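Local coordinates for early 35 kDa protein (Autographa californica nucleopolyhedrovirus, PDB 1P35) that inhibits caspases and so blocks the apoptotic response of the infected insect host cell, and also suppresses the host RNA interference response, at residues A[15-18]-A[24-27]; A[200-205]-A[268-273]. All blocks are in the same frame, centred on the assembly; numbering follows the deposited sequence.

From the N terminus, contact 1 comes first: strand 10-21 turns back after Asp21 and the chain returns as strand 24-33, so residues 15-18 and 24-27 close a short hairpin loop. Contact 2 opens only much later, after strand 191-199, and closes a far longer loop when strand 259-271 reaches its end, with helix 206-215 and two strands in between. Contact 1 is complete before contact 2 begins, so they neither nest nor cross. They still meet in space: Asp200, at the start of contact 2, lies beside strand 10-21, where its O probably accepts a hydrogen bond from Arg25 NH2 of contact 1 at 3.0 Å. The hairpin is thereby tied to the loop that leads into helix 206-215.

Contact 1. Residues A[15-18]-A[24-27]; sequences IRDC and TREL. With PO4 (phosphate ion), chain D; EDO (1,2-ethanediol), chain G.
The hairpin of strands 10-21 and 24-33 is pinned near its turn by two salt bridges, Arg25 to Asp17 and Arg16 to Glu26. Arg25 comes side-on and gives both NE and NH2 to a single oxygen: Asp17 OD1 lies 2.8 Å from Arg25 NE and 2.7 Å from Arg25 NH2, with guanidinium and carboxylate nearly coplanar (17°). A bend at chi3 (58°) turns the Arg25 guanidinium back over the neighbouring strand, so that the backbone of Cys18 lies against one face. The other oxygen, Asp17 OD2, is bonded to Tyr170 on strand 164-170, so both oxygens of this buried carboxylate have partners.

Between these side chains runs ordinary antiparallel pairing: Cys18 and Glu26 form the hydrogen-bonded pair, with Glu26 N to Cys18 O at 2.7 Å, and Asp17 faces Leu27 in the next, non-hydrogen-bonded pair. On the face of Cys18 and Glu26, Glu26 OE1 lies in the guanidinium plane of Arg16, 2.8 Å from Arg16 NH2, though the N-H points well off line (130°). A water accepts from Arg16 NE and sits beside Glu26 O and OE1, linking the strands. Arg16 NH1 and NH2 bind a phosphate ion, probably from the crystallisation liquor, which Lys58 of the same chain and Arg79 of the second subunit also bind. Beside Asp17, Leu27 CD1 packs against Ile15 CG2 at 3.8 Å.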
loop_
_atom_site.group_PDB
_atom_site.type_symbol
_atom_site.label_atom_id
_atom_site.label_comp_id
_atom_site.label_asym_id
_atom_site.label_seq_id
_atom_site.Cartn_x
_atom_site.Cartn_y
_atom_site.Cartn_z
ATOM N N ILE A 15 8.811 -8.389 -11.852
ATOM C CA ILE A 15 9.005 -9.798 -12.011
ATOM C C ILE A 15 9.531 -10.438 -10.774
ATOM O O ILE A 15 10.345 -9.847 -10.072
ATOM C CB ILE A 15 10.067 -10.056 -13.102
ATOM C CG1 ILE A 15 9.586 -9.516 -14.445
ATOM C CG2 ILE A 15 10.487 -11.540 -13.119
ATOM C CD1 ILE A 15 10.734 -9.545 -15.521
ATOM N N ARG A 16 9.064 -11.664 -10.520
ATOM C CA ARG A 16 9.571 -12.444 -9.399
ATOM C C ARG A 16 9.588 -13.878 -9.896
ATOM O O ARG A 16 8.646 -14.339 -10.562
ATOM C CB ARG A 16 8.676 -12.356 -8.159
ATOM C CG ARG A 16 9.406 -12.847 -6.930
ATOM C CD ARG A 16 8.509 -13.027 -5.669
ATOM N NE ARG A 16 7.556 -14.100 -5.900
ATOM C CZ ARG A 16 6.607 -14.486 -5.057
ATOM N NH1 ARG A 16 6.459 -13.879 -3.882
ATOM N NH2 ARG A 16 5.820 -15.504 -5.395
ATOM N N ASP A 17 10.672 -14.588 -9.597
ATOM C CA ASP A 17 10.795 -15.974 -10.013
ATOM C C ASP A 17 11.512 -16.662 -8.856
ATOM O O ASP A 17 12.635 -16.315 -8.537
ATOM C CB ASP A 17 11.587 -16.063 -11.313
ATOM C CG ASP A 17 11.678 -17.479 -11.854
ATOM O OD1 ASP A 17 12.275 -18.321 -11.161
ATOM O OD2 ASP A 17 11.168 -17.741 -12.971
ATOM N N CYS A 18 10.830 -17.634 -8.241
ATOM C CA CYS A 18 11.347 -18.334 -7.077
ATOM C C CYS A 18 11.269 -19.868 -7.225
ATOM O O CYS A 18 10.432 -20.383 -7.968
ATOM C CB CYS A 18 10.535 -17.902 -5.827
ATOM S SG CYS A 18 10.456 -16.113 -5.415
ATOM N N THR A 24 10.413 -27.382 -9.425
ATOM C CA THR A 24 9.409 -26.431 -9.810
ATOM C C THR A 24 9.846 -25.044 -9.388
ATOM O O THR A 24 10.494 -24.871 -8.333
ATOM C CB THR A 24 8.051 -26.747 -9.111
ATOM O OG1 THR A 24 7.766 -28.160 -9.187
ATOM C CG2 THR A 24 6.931 -25.926 -9.759
ATOM N N ARG A 25 9.494 -24.055 -10.205
ATOM C CA ARG A 25 9.782 -22.655 -9.871
ATOM C C ARG A 25 8.545 -21.870 -10.288
ATOM O O ARG A 25 7.723 -22.377 -11.069
ATOM C CB ARG A 25 11.053 -22.115 -10.595
ATOM C CG ARG A 25 12.370 -22.750 -10.169
ATOM C CD ARG A 25 13.571 -22.117 -10.898
ATOM N NE ARG A 25 13.652 -20.673 -10.658
ATOM C CZ ARG A 25 14.436 -20.112 -9.732
ATOM N NH1 ARG A 25 15.210 -20.858 -8.960
ATOM N NH2 ARG A 25 14.443 -18.799 -9.559
ATOM N N GLU A 26 8.383 -20.663 -9.737
ATOM C CA GLU A 26 7.229 -19.843 -10.089
ATOM C C GLU A 26 7.647 -18.467 -10.641
ATOM O O GLU A 26 8.577 -17.820 -10.142
ATOM C CB GLU A 26 6.301 -19.654 -8.873
ATOM C CG GLU A 26 5.104 -18.743 -9.154
ATOM C CD GLU A 26 4.402 -18.300 -7.862
ATOM O OE1 GLU A 26 5.061 -17.658 -7.037
ATOM O OE2 GLU A 26 3.199 -18.585 -7.668
ATOM N N LEU A 27 6.980 -18.068 -11.713
ATOM C CA LEU A 27 7.211 -16.811 -12.339
ATOM C C LEU A 27 5.970 -15.943 -12.141
ATOM O O LEU A 27 4.870 -16.370 -12.475
ATOM C CB LEU A 27 7.460 -16.967 -13.846
ATOM C CG LEU A 27 7.534 -15.583 -14.506
ATOM C CD1 LEU A 27 8.829 -14.891 -14.025
ATOM C CD2 LEU A 27 7.572 -15.679 -16.035
HETATM P P PO4 D . 4.024 -16.158 -1.764
HETATM O O1 PO4 D . 4.276 -17.050 -2.972
HETATM O O2 PO4 D . 2.779 -16.655 -1.053
HETATM O O3 PO4 D . 5.207 -16.205 -0.806
HETATM O O4 PO4 D . 3.857 -14.746 -2.252
HETATM C C1 EDO G . 8.434 -10.115 -2.335
HETATM O O1 EDO G . 8.245 -9.990 -0.899
HETATM C C2 EDO G . 9.344 -11.255 -2.676
HETATM O O2 EDO G . 8.691 -12.454 -2.353
HETATM O O HOH W 1 7.633 -16.274 -7.849
#

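Contact 2. Residues A[200-205]-A[268-273]; sequences DSVQFD and FIYDKK
Tyr270, near the end of strand 259-271, sends its ring across to the loop 200-205 and ends in a short hydrogen bond, its OH donating to Val202 O at 2.5 Å. The hydroxyl comes in the carbonyl plane, at a C=O...O angle of 159°, and Val202 O in turn lies at the edge of the Tyr270 ring. With CG anti to the backbone N (chi1 -179°), the phenol is carried off the strand toward the loop.

Phe204 supplies the tight packing. Its CB sits over one face of the Tyr270 ring, 4.0 Å from the centroid, in a CH-pi contact displaced toward the CD2-CE2 rim. Further along the same side chain, Phe204 CD1 approaches Tyr270 CG to 3.5 Å, and Phe204 CE1 reaches Tyr270 CB at 3.7 Å. The two rings are inclined by 34°, with centroids 5.2 Å apart, an oblique meeting. Phe209 of helix 206-215 meets the Phe204 ring at a steep angle and stacks on Phe268, bringing the helix into the same aromatic group. Val202 adds a looser touch, its CG2 lying 4.4 Å from Tyr270 CE1.

Away from these rings the segments separate. Gln203 leaves the backbone away from the strand, and its NE2 is bonded to Thr296 O, while Lys273 is exposed to solvent. Asp271 OD1 accepts from Lys273 N at 2.8 Å, making an Asx turn where the strand gives out, and Asp205 caps helix 206-215. The tyrosine thereby joins the end of strand 259-271 to the connection between strand 191-199 and helix 206-215, with an Asx turn finishing the first of these strands and an Asp N-cap starting the helix.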
loop_
_atom_site.group_PDB
_atom_site.type_symbol
_atom_site.label_atom_id
_atom_site.label_comp_id
_atom_site.label_asym_id
_atom_site.label_seq_id
_atom_site.Cartn_x
_atom_site.Cartn_y
_atom_site.Cartn_z
ATOM N N ASP A 200 15.264 -15.867 -6.688
ATOM C CA ASP A 200 16.003 -16.581 -5.642
ATOM C C ASP A 200 16.534 -17.919 -6.097
ATOM O O ASP A 200 16.242 -18.358 -7.196
ATOM C CB ASP A 200 15.169 -16.744 -4.362
ATOM C CG ASP A 200 13.985 -17.736 -4.488
ATOM O OD1 ASP A 200 14.054 -18.710 -5.245
ATOM O OD2 ASP A 200 12.991 -17.544 -3.744
ATOM N N SER A 201 17.357 -18.529 -5.245
ATOM C CA SER A 201 17.997 -19.808 -5.502
ATOM C C SER A 201 18.791 -19.775 -6.791
ATOM O O SER A 201 18.726 -20.723 -7.585
ATOM C CB SER A 201 16.971 -20.943 -5.554
ATOM O OG SER A 201 16.032 -20.803 -4.499
ATOM N N VAL A 202 19.542 -18.687 -6.986
ATOM C CA VAL A 202 20.356 -18.530 -8.195
ATOM C C VAL A 202 21.806 -18.242 -7.955
ATOM O O VAL A 202 22.163 -17.640 -6.984
ATOM C CB VAL A 202 19.797 -17.429 -9.165
ATOM C CG1 VAL A 202 18.567 -17.983 -9.841
ATOM C CG2 VAL A 202 19.438 -16.098 -8.383
ATOM N N GLN A 203 22.641 -18.736 -8.846
ATOM C CA GLN A 203 24.072 -18.516 -8.767
ATOM C C GLN A 203 24.444 -17.158 -9.357
ATOM O O GLN A 203 23.801 -16.651 -10.279
ATOM C CB GLN A 203 24.812 -19.612 -9.542
ATOM C CG GLN A 203 24.781 -20.998 -8.905
ATOM C CD GLN A 203 25.472 -22.023 -9.783
ATOM O OE1 GLN A 203 26.580 -21.786 -10.280
ATOM N NE2 GLN A 203 24.828 -23.170 -9.979
ATOM N N PHE A 204 25.508 -16.586 -8.829
ATOM C CA PHE A 204 26.018 -15.308 -9.301
ATOM C C PHE A 204 26.701 -15.468 -10.651
ATOM O O PHE A 204 27.376 -16.473 -10.903
ATOM C CB PHE A 204 27.043 -14.782 -8.302
ATOM C CG PHE A 204 27.501 -13.397 -8.576
ATOM C CD1 PHE A 204 26.596 -12.329 -8.517
ATOM C CD2 PHE A 204 28.844 -13.137 -8.848
ATOM C CE1 PHE A 204 27.015 -11.028 -8.719
ATOM C CE2 PHE A 204 29.276 -11.823 -9.054
ATOM C CZ PHE A 204 28.360 -10.771 -8.989
ATOM N N ASP A 205 26.507 -14.487 -11.534
ATOM C CA ASP A 205 27.190 -14.502 -12.827
ATOM C C ASP A 205 27.715 -13.075 -13.040
ATOM O O ASP A 205 27.097 -12.235 -13.721
ATOM C CB ASP A 205 26.256 -14.936 -13.961
ATOM C CG ASP A 205 27.007 -15.152 -15.295
ATOM O OD1 ASP A 205 28.091 -14.563 -15.504
ATOM O OD2 ASP A 205 26.495 -15.903 -16.148
ATOM N N PHE A 268 22.403 -4.782 -10.769
ATOM C CA PHE A 268 22.220 -6.053 -10.112
ATOM C C PHE A 268 22.856 -6.061 -8.711
ATOM O O PHE A 268 24.037 -5.664 -8.525
ATOM C CB PHE A 268 22.904 -7.159 -10.964
ATOM C CG PHE A 268 22.345 -7.305 -12.334
ATOM C CD1 PHE A 268 22.555 -6.322 -13.295
ATOM C CD2 PHE A 268 21.515 -8.390 -12.644
ATOM C CE1 PHE A 268 21.921 -6.400 -14.573
ATOM C CE2 PHE A 268 20.883 -8.489 -13.896
ATOM C CZ PHE A 268 21.084 -7.474 -14.879
ATOM N N ILE A 269 22.077 -6.498 -7.729
ATOM C CA ILE A 269 22.564 -6.622 -6.365
ATOM C C ILE A 269 22.342 -8.082 -6.034
ATOM O O ILE A 269 21.199 -8.576 -6.106
ATOM C CB ILE A 269 21.793 -5.727 -5.381
ATOM C CG1 ILE A 269 22.276 -4.275 -5.518
ATOM C CG2 ILE A 269 21.996 -6.232 -3.931
ATOM C CD1 ILE A 269 21.373 -3.215 -4.818
ATOM N N TYR A 270 23.426 -8.774 -5.671
ATOM C CA TYR A 270 23.317 -10.180 -5.373
ATOM C C TYR A 270 23.655 -10.467 -3.912
ATOM O O TYR A 270 24.702 -10.069 -3.380
ATOM C CB TYR A 270 24.226 -10.989 -6.293
ATOM C CG TYR A 270 24.133 -12.467 -6.027
ATOM C CD1 TYR A 270 22.996 -13.172 -6.374
ATOM C CD2 TYR A 270 25.176 -13.161 -5.415
ATOM C CE1 TYR A 270 22.878 -14.527 -6.135
ATOM C CE2 TYR A 270 25.076 -14.531 -5.168
ATOM C CZ TYR A 270 23.910 -15.204 -5.538
ATOM O OH TYR A 270 23.738 -16.546 -5.322
ATOM N N ASP A 271 22.733 -11.154 -3.240
ATOM C CA ASP A 271 22.955 -11.486 -1.845
ATOM C C ASP A 271 23.569 -12.875 -1.784
ATOM O O ASP A 271 22.877 -13.875 -1.953
ATOM C CB ASP A 271 21.642 -11.407 -1.077
ATOM C CG ASP A 271 21.830 -11.586 0.414
ATOM O OD1 ASP A 271 22.776 -12.309 0.805
ATOM O OD2 ASP A 271 21.005 -11.025 1.178
ATOM N N LYS A 272 24.885 -12.909 -1.573
ATOM C CA LYS A 272 25.671 -14.138 -1.486
ATOM C C LYS A 272 25.187 -15.067 -0.370
ATOM O O LYS A 272 25.422 -16.271 -0.422
ATOM C CB LYS A 272 27.150 -13.810 -1.199
ATOM C CG LYS A 272 27.863 -12.861 -2.160
ATOM C CD LYS A 272 29.202 -12.498 -1.575
ATOM C CE LYS A 272 29.933 -11.453 -2.399
ATOM N NZ LYS A 272 31.220 -11.074 -1.729
ATOM N N LYS A 273 24.542 -14.523 0.656
ATOM C CA LYS A 273 24.105 -15.391 1.742
ATOM C C LYS A 273 22.722 -16.026 1.500
ATOM O O LYS A 273 22.541 -17.216 1.735
ATOM C CB LYS A 273 24.134 -14.655 3.092
ATOM C CG LYS A 273 23.958 -15.624 4.269
ATOM C CD LYS A 273 23.924 -14.952 5.633
ATOM C CE LYS A 273 23.827 -15.995 6.754
ATOM N NZ LYS A 273 23.853 -15.331 8.099
#